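Local coordinates for protein mRNA export factor GLE1 (Saccharomyces cerevisiae, PDB 6B4E) that serves as a component of the nuclear pore complex that works in mRNA export and binds inositol hexakisphosphate, here captured as its C-terminal helical domain, at residues Ala184-Arg188 / Ala237-Gln241. Residues are numbered along the deposited sequence; the frame is centred on the assembly and turned at random.
Sequences AIITR and AAAVQ
R188, in the last turn of its helix, reaches across to the backbone of A237 and lies against Q241. Its guanidinium meets the A237 carbonyl side-on and spends two N-H groups on that one oxygen. The bond from R188 NE to A237 O is 2.9 Å long and fairly straight. R188 NH2 adds a longer, more bent bond of 3.2 Å to A237 O. The oxygen lies in the guanidinium plane, so both bonds are made at the edge of the group. The Q241 amide stacks over one face, its NE2 above the centre of the group, planes 15° apart. Q241 CB also packs 3.7 Å from R188 CB. R188 CG sits between its backbone N and carbonyl carbon (chi1 64°), and the chain bends at chi2 to reach A237. The methylene part packs too: R188 CG is 3.7 Å from A238 CB. A lysine in its place would probably lose the two-pronged grip on the A237 carbonyl and leave the Q241 amide without its flat partner.

A237 CB lies 3.8 Å from A184 CB and 3.9 Å from I185 CD1. With alanines at the interface the segment axes come within 8.7 Å, 23° from parallel.

Helix 225-264 is kinked here: the N of V240 and of Q241 make no bond to the turn before. R188 thus bonds the A237 carbonyl that a regular helix would pair with the N of Q241. The contact joins the C-terminal end of helix 169-188 to the first half of helix 225-264. Helix 108-121 adjoins it, with A108 against I185 and L109 against R188.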
loop_
_atom_site.group_PDB
_atom_site.type_symbol
_atom_site.label_atom_id
_atom_site.label_comp_id
_atom_site.label_asym_id
_atom_site.label_seq_id
_atom_site.Cartn_x
_atom_site.Cartn_y
_atom_site.Cartn_z
ATOM N N ALA A 184 2.723 1.575 -2.800
ATOM C CA ALA A 184 4.103 1.987 -3.007
ATOM C C ALA A 184 4.198 3.153 -3.985
ATOM O O ALA A 184 4.860 4.160 -3.699
ATOM C CB ALA A 184 4.926 0.799 -3.497
ATOM N N ILE A 185 3.575 3.009 -5.159
ATOM C CA ILE A 185 3.512 4.087 -6.149
ATOM C C ILE A 185 3.044 5.379 -5.494
ATOM O O ILE A 185 3.647 6.446 -5.670
ATOM C CB ILE A 185 2.573 3.692 -7.308
ATOM C CG1 ILE A 185 3.209 2.609 -8.197
ATOM C CG2 ILE A 185 2.149 4.917 -8.138
ATOM C CD1 ILE A 185 4.393 3.063 -9.038
ATOM N N ILE A 186 1.914 5.313 -4.785
ATOM C CA ILE A 186 1.342 6.523 -4.208
ATOM C C ILE A 186 2.349 7.213 -3.293
ATOM O O ILE A 186 2.456 8.448 -3.291
ATOM C CB ILE A 186 0.025 6.187 -3.480
ATOM C CG1 ILE A 186 -1.048 5.797 -4.510
ATOM C CG2 ILE A 186 -0.445 7.373 -2.633
ATOM C CD1 ILE A 186 -2.346 5.276 -3.934
ATOM N N THR A 187 3.105 6.445 -2.501
ATOM C CA THR A 187 4.014 7.088 -1.562
ATOM C C THR A 187 5.162 7.808 -2.257
ATOM O O THR A 187 5.738 8.721 -1.658
ATOM C CB THR A 187 4.608 6.105 -0.538
ATOM O OG1 THR A 187 5.495 5.171 -1.169
ATOM C CG2 THR A 187 3.520 5.366 0.260
ATOM N N ARG A 188 5.496 7.446 -3.499
ATOM C CA ARG A 188 6.637 8.053 -4.177
ATOM C C ARG A 188 6.231 9.000 -5.303
ATOM O O ARG A 188 7.100 9.615 -5.932
ATOM C CB ARG A 188 7.601 6.961 -4.682
ATOM C CG ARG A 188 7.094 5.988 -5.753
ATOM C CD ARG A 188 6.959 6.607 -7.126
ATOM N NE ARG A 188 7.107 5.561 -8.144
ATOM C CZ ARG A 188 7.141 5.765 -9.454
ATOM N NH1 ARG A 188 7.013 6.980 -9.950
ATOM N NH2 ARG A 188 7.296 4.717 -10.275
ATOM N N ALA A 237 8.178 -0.804 -7.785
ATOM C CA ALA A 237 7.361 0.398 -7.842
ATOM C C ALA A 237 8.044 1.662 -7.320
ATOM O O ALA A 237 7.665 2.762 -7.742
ATOM C CB ALA A 237 6.079 0.206 -7.019
ATOM N N ALA A 238 9.015 1.552 -6.389
ATOM C CA ALA A 238 9.434 2.738 -5.647
ATOM C C ALA A 238 10.899 2.773 -5.234
ATOM O O ALA A 238 11.315 3.786 -4.671
ATOM C CB ALA A 238 8.557 2.882 -4.394
ATOM N N ALA A 239 11.712 1.744 -5.504
ATOM C CA ALA A 239 13.082 1.764 -4.973
ATOM C C ALA A 239 13.886 2.952 -5.502
ATOM O O ALA A 239 14.645 3.583 -4.749
ATOM C CB ALA A 239 13.798 0.452 -5.279
ATOM N N VAL A 240 13.748 3.270 -6.787
ATOM C CA VAL A 240 14.479 4.406 -7.354
ATOM C C VAL A 240 14.190 5.680 -6.565
ATOM O O VAL A 240 15.097 6.451 -6.222
ATOM C CB VAL A 240 14.110 4.572 -8.839
ATOM C CG1 VAL A 240 14.504 5.960 -9.347
ATOM C CG2 VAL A 240 14.770 3.459 -9.638
ATOM N N GLN A 241 12.915 5.928 -6.288
ATOM C CA GLN A 241 12.521 7.157 -5.623
ATOM C C GLN A 241 12.835 7.127 -4.132
ATOM O O GLN A 241 13.058 8.182 -3.527
ATOM C CB GLN A 241 11.033 7.409 -5.846
ATOM C CG GLN A 241 10.669 7.702 -7.277
ATOM C CD GLN A 241 10.610 6.456 -8.147
ATOM O OE1 GLN A 241 10.393 5.335 -7.665
ATOM N NE2 GLN A 241 10.779 6.652 -9.450
#